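Local structure of endonuclease V (Bacillus subtilis, 3GA2) at residues A[59-64]-A[227-232]; A[43-48]-A[97-102]; A[19-24]-A[120-125]; A[113-118]-A[130-135]. The protein probably repairs deaminated DNA by nicking the duplex at the second phosphodiester bond 3' to a deoxyinosine, with magnesium as cofactor. The protein carries 1 engineered substitution. All coordinates share one frame; numbering follows the deposited sequence.

Contact 1 of 4, residues A[59-64]-A[227-232]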
loop_
_atom_site.group_PDB
_atom_site.type_symbol
_atom_site.label_atom_id
_atom_site.label_comp_id
_atom_site.label_asym_id
_atom_site.label_seq_id
_atom_site.Cartn_x
_atom_site.Cartn_y
_atom_site.Cartn_z
ATOM N N VAL A 59 -11.056 6.111 7.053
ATOM C CA VAL A 59 -10.065 7.115 7.406
ATOM C C VAL A 59 -8.693 6.668 6.921
ATOM O O VAL A 59 -8.213 5.593 7.281
ATOM C CB VAL A 59 -9.988 7.332 8.928
ATOM C CG1 VAL A 59 -8.945 8.392 9.245
ATOM C CG2 VAL A 59 -11.338 7.757 9.459
ATOM N N CYS A 60 -8.065 7.500 6.100
ATOM C CA CYS A 60 -6.740 7.192 5.583
ATOM C C CYS A 60 -5.707 8.053 6.286
ATOM O O CYS A 60 -5.859 9.271 6.364
ATOM C CB CYS A 60 -6.660 7.464 4.079
ATOM S SG CYS A 60 -4.953 7.446 3.435
ATOM N N CYS A 61 -4.666 7.413 6.802
ATOM C CA CYS A 61 -3.592 8.122 7.476
ATOM C C CYS A 61 -2.296 7.921 6.713
ATOM O O CYS A 61 -2.003 6.826 6.225
ATOM C CB CYS A 61 -3.382 7.605 8.901
ATOM S SG CYS A 61 -4.675 8.007 10.092
ATOM N N ILE A 62 -1.524 8.991 6.610
ATOM C CA ILE A 62 -0.231 8.941 5.957
ATOM C C ILE A 62 0.759 9.406 7.012
ATOM O O ILE A 62 0.610 10.485 7.586
ATOM C CB ILE A 62 -0.159 9.879 4.734
ATOM C CG1 ILE A 62 -1.091 9.371 3.631
ATOM C CG2 ILE A 62 1.277 9.955 4.213
ATOM C CD1 ILE A 62 -1.122 10.250 2.391
ATOM N N ILE A 63 1.751 8.569 7.286
ATOM C CA ILE A 63 2.776 8.886 8.266
ATOM C C ILE A 63 4.082 9.014 7.502
ATOM O O ILE A 63 4.487 8.077 6.822
ATOM C CB ILE A 63 2.942 7.759 9.299
ATOM C CG1 ILE A 63 1.585 7.394 9.894
ATOM C CG2 ILE A 63 3.913 8.196 10.384
ATOM C CD1 ILE A 63 0.916 8.529 10.646
ATOM N N VAL A 64 4.724 10.172 7.603
ATOM C CA VAL A 64 5.986 10.408 6.919
ATOM C C VAL A 64 7.118 10.350 7.931
ATOM O O VAL A 64 7.052 10.997 8.972
ATOM C CB VAL A 64 6.010 11.802 6.249
ATOM C CG1 VAL A 64 7.260 11.951 5.401
ATOM C CG2 VAL A 64 4.762 11.993 5.387
ATOM N N HIS A 227 -6.400 3.345 13.382
ATOM C CA HIS A 227 -7.216 2.689 14.397
ATOM C C HIS A 227 -7.629 3.639 15.509
ATOM O O HIS A 227 -8.777 3.617 15.953
ATOM C CB HIS A 227 -6.467 1.492 14.980
ATOM C CG HIS A 227 -6.309 0.360 14.014
ATOM N ND1 HIS A 227 -5.454 -0.698 14.236
ATOM C CD2 HIS A 227 -6.900 0.120 12.819
ATOM C CE1 HIS A 227 -5.525 -1.539 13.221
ATOM N NE2 HIS A 227 -6.395 -1.067 12.347
ATOM N N VAL A 228 -6.695 4.477 15.952
ATOM C CA VAL A 228 -6.982 5.431 17.014
ATOM C C VAL A 228 -7.958 6.502 16.525
ATOM O O VAL A 228 -8.836 6.929 17.270
ATOM C CB VAL A 228 -5.686 6.098 17.543
ATOM C CG1 VAL A 228 -5.012 6.893 16.446
ATOM C CG2 VAL A 228 -6.011 6.996 18.726
ATOM N N LEU A 229 -7.808 6.935 15.275
ATOM C CA LEU A 229 -8.711 7.942 14.726
ATOM C C LEU A 229 -10.101 7.352 14.536
ATOM O O LEU A 229 -11.102 8.019 14.795
ATOM C CB LEU A 229 -8.202 8.473 13.387
ATOM C CG LEU A 229 -7.156 9.588 13.427
ATOM C CD1 LEU A 229 -6.620 9.805 12.030
ATOM C CD2 LEU A 229 -7.771 10.872 13.976
ATOM N N ARG A 230 -10.163 6.107 14.074
ATOM C CA ARG A 230 -11.448 5.451 13.876
ATOM C C ARG A 230 -12.175 5.340 15.212
ATOM O O ARG A 230 -13.365 5.644 15.307
ATOM C CB ARG A 230 -11.270 4.052 13.275
ATOM C CG ARG A 230 -12.568 3.260 13.191
ATOM C CD ARG A 230 -12.379 1.913 12.511
ATOM N NE ARG A 230 -11.418 1.059 13.204
ATOM C CZ ARG A 230 -11.050 -0.144 12.774
ATOM N NH1 ARG A 230 -11.566 -0.632 11.655
ATOM N NH2 ARG A 230 -10.159 -0.854 13.455
ATOM N N THR A 231 -11.449 4.910 16.241
ATOM C CA THR A 231 -12.024 4.757 17.574
ATOM C C THR A 231 -12.517 6.105 18.076
ATOM O O THR A 231 -13.531 6.186 18.765
ATOM C CB THR A 231 -10.984 4.208 18.586
ATOM O OG1 THR A 231 -10.423 2.986 18.090
ATOM C CG2 THR A 231 -11.644 3.937 19.935
ATOM N N PHE A 232 -11.794 7.164 17.733
ATOM C CA PHE A 232 -12.183 8.500 18.154
ATOM C C PHE A 232 -13.512 8.892 17.526
ATOM O O PHE A 232 -14.432 9.309 18.222
ATOM C CB PHE A 232 -11.097 9.510 17.774
ATOM C CG PHE A 232 -11.469 10.937 18.055
ATOM C CD1 PHE A 232 -12.026 11.734 17.062
ATOM C CD2 PHE A 232 -11.256 11.488 19.317
ATOM C CE1 PHE A 232 -12.364 13.061 17.318
ATOM C CE2 PHE A 232 -11.592 12.814 19.586
ATOM C CZ PHE A 232 -12.146 13.603 18.584
#

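Contact 2 of 4, residues A[43-48]-A[97-102]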
loop_
_atom_site.group_PDB
_atom_site.type_symbol
_atom_site.label_atom_id
_atom_site.label_comp_id
_atom_site.label_asym_id
_atom_site.label_seq_id
_atom_site.Cartn_x
_atom_site.Cartn_y
_atom_site.Cartn_z
ATOM N N ALA A 43 7.082 7.250 3.366
ATOM C CA ALA A 43 5.771 7.436 3.970
ATOM C C ALA A 43 5.041 6.108 4.063
ATOM O O ALA A 43 5.324 5.178 3.307
ATOM C CB ALA A 43 4.950 8.440 3.149
ATOM N N GLY A 44 4.111 6.033 5.004
ATOM C CA GLY A 44 3.324 4.828 5.187
ATOM C C GLY A 44 1.865 5.198 5.026
ATOM O O GLY A 44 1.435 6.234 5.530
ATOM N N VAL A 45 1.105 4.356 4.332
ATOM C CA VAL A 45 -0.305 4.619 4.091
ATOM C C VAL A 45 -1.175 3.462 4.561
ATOM O O VAL A 45 -0.877 2.292 4.300
ATOM C CB VAL A 45 -0.592 4.820 2.582
ATOM C CG1 VAL A 45 -1.990 5.387 2.382
ATOM C CG2 VAL A 45 0.452 5.737 1.969
ATOM N N ASP A 46 -2.248 3.787 5.264
ATOM C CA ASP A 46 -3.169 2.760 5.708
ATOM C C ASP A 46 -4.570 3.357 5.726
ATOM O O ASP A 46 -4.734 4.579 5.678
ATOM C CB ASP A 46 -2.773 2.216 7.085
ATOM C CG ASP A 46 -3.191 0.767 7.275
ATOM O OD1 ASP A 46 -2.532 0.043 8.060
ATOM O OD2 ASP A 46 -4.180 0.352 6.634
ATOM N N LEU A 47 -5.569 2.483 5.789
ATOM C CA LEU A 47 -6.971 2.884 5.772
ATOM C C LEU A 47 -7.751 2.003 6.741
ATOM O O LEU A 47 -7.464 0.812 6.868
ATOM C CB LEU A 47 -7.527 2.691 4.361
ATOM C CG LEU A 47 -8.666 3.547 3.806
ATOM C CD1 LEU A 47 -9.552 4.065 4.924
ATOM C CD2 LEU A 47 -8.069 4.691 3.026
ATOM N N ALA A 48 -8.727 2.592 7.427
ATOM C CA ALA A 48 -9.564 1.856 8.374
ATOM C C ALA A 48 -11.029 2.189 8.120
ATOM O O ALA A 48 -11.362 3.325 7.793
ATOM C CB ALA A 48 -9.185 2.210 9.804
ATOM N N PRO A 97 -9.766 7.933 -3.543
ATOM C CA PRO A 97 -10.231 9.287 -3.216
ATOM C C PRO A 97 -9.719 9.771 -1.853
ATOM O O PRO A 97 -9.218 10.889 -1.732
ATOM C CB PRO A 97 -11.753 9.149 -3.275
ATOM C CG PRO A 97 -11.926 8.144 -4.391
ATOM C CD PRO A 97 -10.879 7.102 -4.034
ATOM N N LEU A 98 -9.831 8.927 -0.833
ATOM C CA LEU A 98 -9.347 9.297 0.493
ATOM C C LEU A 98 -7.822 9.364 0.518
ATOM O O LEU A 98 -7.243 10.200 1.213
ATOM C CB LEU A 98 -9.833 8.300 1.549
ATOM C CG LEU A 98 -11.305 8.443 1.945
ATOM C CD1 LEU A 98 -11.716 7.316 2.868
ATOM C CD2 LEU A 98 -11.506 9.792 2.618
ATOM N N ILE A 99 -7.174 8.483 -0.239
ATOM C CA ILE A 99 -5.715 8.457 -0.294
ATOM C C ILE A 99 -5.181 9.735 -0.929
ATOM O O ILE A 99 -4.245 10.358 -0.419
ATOM C CB ILE A 99 -5.206 7.247 -1.101
ATOM C CG1 ILE A 99 -5.706 5.956 -0.443
ATOM C CG2 ILE A 99 -3.673 7.267 -1.166
ATOM C CD1 ILE A 99 -5.356 4.680 -1.207
ATOM N N ILE A 100 -5.794 10.129 -2.037
ATOM C CA ILE A 100 -5.389 11.329 -2.748
ATOM C C ILE A 100 -5.615 12.559 -1.879
ATOM O O ILE A 100 -4.766 13.444 -1.816
ATOM C CB ILE A 100 -6.186 11.487 -4.052
ATOM C CG1 ILE A 100 -6.072 10.210 -4.881
ATOM C CG2 ILE A 100 -5.668 12.685 -4.834
ATOM C CD1 ILE A 100 -4.648 9.778 -5.135
ATOM N N GLU A 101 -6.765 12.607 -1.215
ATOM C CA GLU A 101 -7.096 13.730 -0.345
ATOM C C GLU A 101 -6.037 13.933 0.728
ATOM O O GLU A 101 -5.599 15.059 0.978
ATOM C CB GLU A 101 -8.448 13.501 0.331
ATOM C CG GLU A 101 -9.570 14.337 -0.250
ATOM C CD GLU A 101 -9.212 15.808 -0.300
ATOM O OE1 GLU A 101 -8.804 16.360 0.748
ATOM O OE2 GLU A 101 -9.336 16.412 -1.386
ATOM N N ALA A 102 -5.641 12.834 1.364
ATOM C CA ALA A 102 -4.637 12.870 2.419
ATOM C C ALA A 102 -3.295 13.317 1.853
ATOM O O ALA A 102 -2.646 14.203 2.404
ATOM C CB ALA A 102 -4.507 11.483 3.063
#

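Contact 3 of 4, residues A[19-24]-A[120-125]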
loop_
_atom_site.group_PDB
_atom_site.type_symbol
_atom_site.label_atom_id
_atom_site.label_comp_id
_atom_site.label_asym_id
_atom_site.label_seq_id
_atom_site.Cartn_x
_atom_site.Cartn_y
_atom_site.Cartn_z
ATOM N N GLN A 19 -11.486 -1.316 -17.585
ATOM C CA GLN A 19 -10.871 -0.493 -18.617
ATOM C C GLN A 19 -9.796 0.404 -18.017
ATOM O O GLN A 19 -8.734 0.589 -18.606
ATOM C CB GLN A 19 -11.931 0.357 -19.318
ATOM C CG GLN A 19 -11.458 0.926 -20.643
ATOM C CD GLN A 19 -11.270 -0.151 -21.702
ATOM O OE1 GLN A 19 -10.698 0.098 -22.762
ATOM N NE2 GLN A 19 -11.764 -1.355 -21.420
ATOM N N VAL A 20 -10.077 0.969 -16.846
ATOM C CA VAL A 20 -9.115 1.836 -16.173
ATOM C C VAL A 20 -7.887 1.018 -15.772
ATOM O O VAL A 20 -6.762 1.432 -16.015
ATOM C CB VAL A 20 -9.729 2.492 -14.909
ATOM C CG1 VAL A 20 -8.681 3.336 -14.191
ATOM C CG2 VAL A 20 -10.916 3.364 -15.300
ATOM N N GLN A 21 -8.109 -0.149 -15.170
ATOM C CA GLN A 21 -6.998 -0.995 -14.749
ATOM C C GLN A 21 -6.124 -1.405 -15.923
ATOM O O GLN A 21 -4.899 -1.294 -15.870
ATOM C CB GLN A 21 -7.496 -2.263 -14.053
ATOM C CG GLN A 21 -8.231 -2.023 -12.753
ATOM C CD GLN A 21 -8.490 -3.307 -11.990
ATOM O OE1 GLN A 21 -8.764 -4.355 -12.585
ATOM N NE2 GLN A 21 -8.423 -3.230 -10.666
ATOM N N PHE A 22 -6.758 -1.888 -16.985
ATOM C CA PHE A 22 -6.021 -2.334 -18.160
ATOM C C PHE A 22 -5.202 -1.220 -18.799
ATOM O O PHE A 22 -4.123 -1.461 -19.342
ATOM C CB PHE A 22 -6.981 -2.959 -19.177
ATOM C CG PHE A 22 -7.389 -4.370 -18.834
ATOM C CD1 PHE A 22 -6.426 -5.356 -18.637
ATOM C CD2 PHE A 22 -8.731 -4.718 -18.728
ATOM C CE1 PHE A 22 -6.794 -6.666 -18.340
ATOM C CE2 PHE A 22 -9.106 -6.030 -18.430
ATOM C CZ PHE A 22 -8.134 -7.004 -18.239
ATOM N N ASN A 23 -5.706 0.004 -18.727
ATOM C CA ASN A 23 -4.986 1.132 -19.293
ATOM C C ASN A 23 -3.739 1.413 -18.465
ATOM O O ASN A 23 -2.629 1.445 -18.988
ATOM C CB ASN A 23 -5.883 2.372 -19.319
ATOM C CG ASN A 23 -6.897 2.332 -20.447
ATOM O OD1 ASN A 23 -7.825 3.142 -20.494
ATOM N ND2 ASN A 23 -6.716 1.396 -21.369
ATOM N N LEU A 24 -3.928 1.609 -17.165
ATOM C CA LEU A 24 -2.811 1.899 -16.276
ATOM C C LEU A 24 -1.821 0.742 -16.185
ATOM O O LEU A 24 -0.615 0.961 -16.068
ATOM C CB LEU A 24 -3.333 2.242 -14.883
ATOM C CG LEU A 24 -4.255 3.462 -14.822
ATOM C CD1 LEU A 24 -4.754 3.633 -13.400
ATOM C CD2 LEU A 24 -3.512 4.710 -15.290
ATOM N N TYR A 120 1.758 -4.970 -7.083
ATOM C CA TYR A 120 1.865 -5.827 -8.260
ATOM C C TYR A 120 1.304 -7.234 -7.990
ATOM O O TYR A 120 0.861 -7.923 -8.905
ATOM C CB TYR A 120 3.332 -5.916 -8.683
ATOM C CG TYR A 120 3.558 -6.359 -10.110
ATOM C CD1 TYR A 120 3.156 -5.556 -11.181
ATOM C CD2 TYR A 120 4.175 -7.575 -10.393
ATOM C CE1 TYR A 120 3.361 -5.952 -12.499
ATOM C CE2 TYR A 120 4.384 -7.987 -11.713
ATOM C CZ TYR A 120 3.974 -7.168 -12.758
ATOM O OH TYR A 120 4.164 -7.565 -14.062
ATOM N N LEU A 121 1.334 -7.660 -6.733
ATOM C CA LEU A 121 0.804 -8.970 -6.362
ATOM C C LEU A 121 -0.709 -8.836 -6.318
ATOM O O LEU A 121 -1.313 -8.669 -5.255
ATOM C CB LEU A 121 1.340 -9.378 -4.996
ATOM C CG LEU A 121 0.877 -10.683 -4.345
ATOM C CD1 LEU A 121 1.288 -11.916 -5.154
ATOM C CD2 LEU A 121 1.498 -10.720 -2.968
ATOM N N HIS A 122 -1.313 -8.901 -7.496
ATOM C CA HIS A 122 -2.753 -8.751 -7.623
ATOM C C HIS A 122 -3.206 -9.396 -8.925
ATOM O O HIS A 122 -2.442 -9.444 -9.890
ATOM C CB HIS A 122 -3.096 -7.256 -7.605
ATOM C CG HIS A 122 -4.529 -6.956 -7.900
ATOM N ND1 HIS A 122 -5.001 -6.786 -9.182
ATOM C CD2 HIS A 122 -5.598 -6.824 -7.080
ATOM C CE1 HIS A 122 -6.303 -6.560 -9.140
ATOM N NE2 HIS A 122 -6.689 -6.579 -7.878
ATOM N N TYR A 123 -4.444 -9.889 -8.935
ATOM C CA TYR A 123 -5.041 -10.556 -10.095
ATOM C C TYR A 123 -4.672 -9.889 -11.410
ATOM O O TYR A 123 -4.415 -10.556 -12.407
ATOM C CB TYR A 123 -6.575 -10.570 -9.992
ATOM C CG TYR A 123 -7.137 -11.210 -8.741
ATOM C CD1 TYR A 123 -7.877 -10.459 -7.823
ATOM C CD2 TYR A 123 -6.938 -12.566 -8.474
ATOM C CE1 TYR A 123 -8.402 -11.045 -6.668
ATOM C CE2 TYR A 123 -7.457 -13.158 -7.321
ATOM C CZ TYR A 123 -8.185 -12.395 -6.424
ATOM O OH TYR A 123 -8.681 -12.976 -5.277
ATOM N N ASN A 124 -4.659 -8.565 -11.420
ATOM C CA ASN A 124 -4.331 -7.861 -12.645
ATOM C C ASN A 124 -3.197 -6.868 -12.428
ATOM O O ASN A 124 -3.132 -5.829 -13.086
ATOM C CB ASN A 124 -5.583 -7.158 -13.173
ATOM C CG ASN A 124 -5.661 -7.169 -14.682
ATOM O OD1 ASN A 124 -5.389 -8.187 -15.316
ATOM N ND2 ASN A 124 -6.048 -6.042 -15.267
ATOM N N HIS A 125 -2.299 -7.210 -11.505
ATOM C CA HIS A 125 -1.151 -6.365 -11.171
ATOM C C HIS A 125 -1.620 -4.946 -10.885
ATOM O O HIS A 125 -0.877 -3.989 -11.077
ATOM C CB HIS A 125 -0.149 -6.357 -12.333
ATOM C CG HIS A 125 0.535 -7.673 -12.552
ATOM N ND1 HIS A 125 0.800 -8.178 -13.806
ATOM C CD2 HIS A 125 1.021 -8.583 -11.672
ATOM C CE1 HIS A 125 1.416 -9.342 -13.693
ATOM N NE2 HIS A 125 1.563 -9.610 -12.408
#

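Contact 4 of 4, residues A[113-118]-A[130-135]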
loop_
_atom_site.group_PDB
_atom_site.type_symbol
_atom_site.label_atom_id
_atom_site.label_comp_id
_atom_site.label_asym_id
_atom_site.label_seq_id
_atom_site.Cartn_x
_atom_site.Cartn_y
_atom_site.Cartn_z
ATOM N N PHE A 113 6.342 5.592 -0.961
ATOM C CA PHE A 113 5.169 5.325 -0.135
ATOM C C PHE A 113 4.947 3.833 0.046
ATOM O O PHE A 113 4.837 3.100 -0.933
ATOM C CB PHE A 113 3.900 5.905 -0.773
ATOM C CG PHE A 113 3.817 7.405 -0.752
ATOM C CD1 PHE A 113 2.876 8.049 0.052
ATOM C CD2 PHE A 113 4.624 8.172 -1.584
ATOM C CE1 PHE A 113 2.738 9.434 0.022
ATOM C CE2 PHE A 113 4.491 9.561 -1.620
ATOM C CZ PHE A 113 3.543 10.194 -0.814
ATOM N N LEU A 114 4.889 3.379 1.293
ATOM C CA LEU A 114 4.638 1.970 1.559
ATOM C C LEU A 114 3.172 1.853 1.986
ATOM O O LEU A 114 2.718 2.546 2.894
ATOM C CB LEU A 114 5.565 1.433 2.660
ATOM C CG LEU A 114 7.064 1.303 2.342
ATOM C CD1 LEU A 114 7.769 2.625 2.603
ATOM C CD2 LEU A 114 7.676 0.216 3.224
ATOM N N PHE A 115 2.438 0.973 1.322
ATOM C CA PHE A 115 1.024 0.793 1.594
ATOM C C PHE A 115 0.664 -0.469 2.346
ATOM O O PHE A 115 1.242 -1.527 2.105
ATOM C CB PHE A 115 0.241 0.772 0.279
ATOM C CG PHE A 115 0.189 2.087 -0.425
ATOM C CD1 PHE A 115 1.306 2.587 -1.084
ATOM C CD2 PHE A 115 -0.989 2.824 -0.439
ATOM C CE1 PHE A 115 1.249 3.805 -1.752
ATOM C CE2 PHE A 115 -1.061 4.046 -1.104
ATOM C CZ PHE A 115 0.062 4.538 -1.763
ATOM N N ASP A 116 -0.294 -0.349 3.259
ATOM C CA ASP A 116 -0.783 -1.514 3.968
ATOM C C ASP A 116 -1.768 -2.105 2.957
ATOM O O ASP A 116 -2.976 -1.861 3.030
ATOM C CB ASP A 116 -1.514 -1.123 5.257
ATOM C CG ASP A 116 -2.044 -2.335 6.013
ATOM O OD1 ASP A 116 -2.499 -2.184 7.167
ATOM O OD2 ASP A 116 -2.012 -3.449 5.450
ATOM N N GLY A 117 -1.226 -2.856 2.000
ATOM C CA GLY A 117 -2.030 -3.471 0.950
ATOM C C GLY A 117 -1.156 -3.962 -0.205
ATOM O O GLY A 117 0.036 -3.679 -0.235
ATOM N N ASN A 118 -1.737 -4.691 -1.156
ATOM C CA ASN A 118 -0.984 -5.201 -2.295
ATOM C C ASN A 118 -0.708 -4.192 -3.397
ATOM O O ASN A 118 -1.374 -3.162 -3.517
ATOM C CB ASN A 118 -1.697 -6.395 -2.938
ATOM C CG ASN A 118 -1.684 -7.627 -2.061
ATOM O OD1 ASN A 118 -0.623 -8.142 -1.709
ATOM N ND2 ASN A 118 -2.871 -8.114 -1.710
ATOM N N THR A 130 0.069 -0.159 -6.390
ATOM C CA THR A 130 0.448 0.125 -7.765
ATOM C C THR A 130 -0.427 1.240 -8.339
ATOM O O THR A 130 0.071 2.215 -8.908
ATOM C CB THR A 130 0.315 -1.141 -8.648
ATOM O OG1 THR A 130 1.223 -2.145 -8.177
ATOM C CG2 THR A 130 0.635 -0.823 -10.111
ATOM N N HIS A 131 -1.735 1.087 -8.169
ATOM C CA HIS A 131 -2.706 2.050 -8.661
ATOM C C HIS A 131 -2.460 3.461 -8.107
ATOM O O HIS A 131 -2.446 4.436 -8.860
ATOM C CB HIS A 131 -4.124 1.570 -8.304
ATOM C CG HIS A 131 -5.207 2.204 -9.121
ATOM N ND1 HIS A 131 -6.497 1.712 -9.155
ATOM C CD2 HIS A 131 -5.199 3.290 -9.929
ATOM C CE1 HIS A 131 -7.233 2.471 -9.947
ATOM N NE2 HIS A 131 -6.470 3.436 -10.430
ATOM N N ALA A 132 -2.266 3.569 -6.796
ATOM C CA ALA A 132 -2.020 4.866 -6.172
ATOM C C ALA A 132 -0.760 5.540 -6.716
ATOM O O ALA A 132 -0.679 6.768 -6.769
ATOM C CB ALA A 132 -1.906 4.703 -4.658
ATOM N N ALA A 133 0.218 4.740 -7.125
ATOM C CA ALA A 133 1.470 5.285 -7.639
ATOM C C ALA A 133 1.267 6.280 -8.773
ATOM O O ALA A 133 1.934 7.312 -8.821
ATOM C CB ALA A 133 2.380 4.164 -8.095
ATOM N N PHE A 134 0.350 5.980 -9.687
ATOM C CA PHE A 134 0.115 6.887 -10.800
ATOM C C PHE A 134 -0.312 8.266 -10.315
ATOM O O PHE A 134 0.155 9.278 -10.831
ATOM C CB PHE A 134 -0.933 6.316 -11.756
ATOM C CG PHE A 134 -0.528 5.019 -12.384
ATOM C CD1 PHE A 134 -0.974 3.810 -11.863
ATOM C CD2 PHE A 134 0.315 5.003 -13.484
ATOM C CE1 PHE A 134 -0.584 2.596 -12.431
ATOM C CE2 PHE A 134 0.713 3.797 -14.062
ATOM C CZ PHE A 134 0.262 2.593 -13.532
ATOM N N PHE A 135 -1.188 8.314 -9.318
ATOM C CA PHE A 135 -1.634 9.598 -8.796
ATOM C C PHE A 135 -0.526 10.327 -8.040
ATOM O O PHE A 135 -0.345 11.534 -8.198
ATOM C CB PHE A 135 -2.825 9.426 -7.857
ATOM C CG PHE A 135 -4.109 9.082 -8.548
ATOM C CD1 PHE A 135 -4.406 7.766 -8.883
ATOM C CD2 PHE A 135 -5.048 10.074 -8.820
ATOM C CE1 PHE A 135 -5.628 7.435 -9.476
ATOM C CE2 PHE A 135 -6.272 9.759 -9.412
ATOM C CZ PHE A 135 -6.563 8.434 -9.740
#

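Contact 1 of 4, residues A[59-64]-A[227-232]
L229 reaches down from helix 217-235 and sets one methyl, CD1, against V59 and C61 on strand 55-66. This is helix-on-sheet packing in the RNase H-like fold of endonuclease V: the long C-terminal helix lies against one face of the central mixed sheet. V59 and C61, two apart on the strand, point to that face, while C60 between them points to the other, where it meets V45 and L47.

Across the contact the touches are all apolar, with no hydrogen bond. V59 offers CG1, which stands anti to the backbone N (chi1 -180°) and comes to 3.9 Å from L229 CD1; the two side chains meet at about a right angle. C61 is closer: its SG lies 3.3 Å from L229 CD1, a tight approach for a sulfur and a methyl carbon. With SG beside the backbone N of C61 (chi1 -71°), the sulfur reaches the leucine methyl. One leucine branch thus serves both strand residues. C61 also touches E225 and T226 of the same helix, and its side chain is only about 6 Å from that of D46, a predicted magnesium ligand.

The polar groups of the helix find their partners elsewhere. R230 leads its end away from strand 55-66, and its NH1 is hydrogen-bonded to Y49 O on the neighbouring strand 41-52. Within the helix, H227 O takes two donors from T231, one from each face of the carbonyl plane: the backbone N at 3.0 Å, and the hydroxyl OG1 at 2.8 Å, tilted 31° out of that plane.

Contact 2 of 4, residues A[43-48]-A[97-102]
Strand 41-52 of the RNase H-like sheet carries V45 and L47 on the face that helix 96-105 packs against, and D46, a predicted magnesium ligand, on the reverse. The short segments of strand and helix run at 135° to each other, with their axes 9.9 Å apart at the closest. Three methyl and methylene meetings bridge that gap. CD2 of L47 sits at the junction of two helix residues, 4.3 Å from L98 CB and 4.4 Å from I99 CG1. Further back along the strand, V45 CG1 faces the branch methyl I99 CG2 at 4.4 Å. I99 therefore uses both arms of its beta branch, one for each strand residue, and it also touches F115 on the next strand.

On the other face, D46 OD2 accepts the backbone N-H of L47, 2.7 Å from its N. The bond is bent, 142° at the hydrogen, and uses the anti side of the carboxylate, 17° out of its plane; it ties the acid to its own strand beside helix 217-235.

Helix and strand meet here through apolar carbons at relaxed distances, with no hydrogen bond between them; D46 points to the other face, so its acid lies apart from this apolar layer.

Contact 3 of 4, residues A[19-24]-A[120-125]
N124 reaches from the loop after strand 113-116 to Q21 and F22 on helix 14-25. Its CB points at the helix and carries the amide there. CG comes to 3.9 Å from F22 CE1. At the tip the two branches part: OD1 keeps 3.7 Å from F22 CE1 and is hydrogen-bonded to K25 NZ, one residue past the helix segment, whereas ND2 lies over a face of the F22 ring, 3.2 Å from CE1 and 3.5 Å from CD1. The amide stands nearly upright on the ring, their planes 88° apart. F22 starts out pointing away from the loop, but with CG on the N side of its backbone (chi1 -79°) the ring swings back beneath ND2.

Q21 comes in at a slant to N124, its chain extended beyond CG. OE1 is 4.2 Å from N124 ND2, with the two amide planes 30° apart, and NE2 lies 4.2 Å from H122 CE1, so it brushes the loop without bonding to it.

The bond to K25 probably fixes which end of the N124 amide faces the ring. That leaves the partly positive NH2 group against the pi cloud, consistent with a weak amino-aromatic attraction at the protein's edge.

Contact 4 of 4, residues A[113-118]-A[130-135]
F115 and A132 make the close part of this contact: the far end of the phenylalanine ring is pushed against the single methyl of the alanine. F115 CZ is 3.5 Å from A132 CB and CE2 is 3.7 Å from it, so the ring meets the methyl with these two neighbouring atoms, obliquely. Its CG is turned to the N side of the residue (chi1 -69°), which sends the ring outward from strand 113-116 to helix 128-136. Around this point the ring is hemmed in by V45 and T140 of the flanking strands and by I99 of helix 96-105, all in the buried interior.

Towards the end of the strand the two segments draw apart in their side chains. N118 O and T130 N are 4.4 Å apart, too far for a hydrogen bond, and both side chains turn elsewhere: that of N118, partly exposed, leads away from the helix, and T130 OG1 is hydrogen-bonded to G193 O. F115 to G117 form an inverse gamma turn centred on D116, with a weak bond of 2.8 Å from G117 N to F115 O. D116 itself faces away from helix 128-136; its OD1 forms a salt bridge with K145 NZ.

Strand 113-116, helix 128-136 and strand 140-144 form a beta-alpha-beta unit of the RNase H-like core, and the contact joins the first strand of the unit to its helix: the helix lies over one face of the strand, while D116, a predicted magnesium ligand like D46, comes just after F115 and points to the other side.

In the fold
From the N terminus, helix 14-25 opens contact 3, which closes only at the loop 120-125; contact 2 opens and closes within that span, joining strand 41-52 to helix 96-105. Contact 1 starts on the next strand, 55-66, before contact 2 has closed, and ends near the C terminus, so it crosses contacts 2 and 3 and encloses contact 4. Contact 4 follows contact 2 in series and crosses contact 3. Strands 55-66, 41-52 and 113-116 are neighbours in one sheet, linking contacts 1, 2 and 4. Contact 3 is about 27 Å from contact 1, centre to centre, but touches contact 4 through L24 and F134.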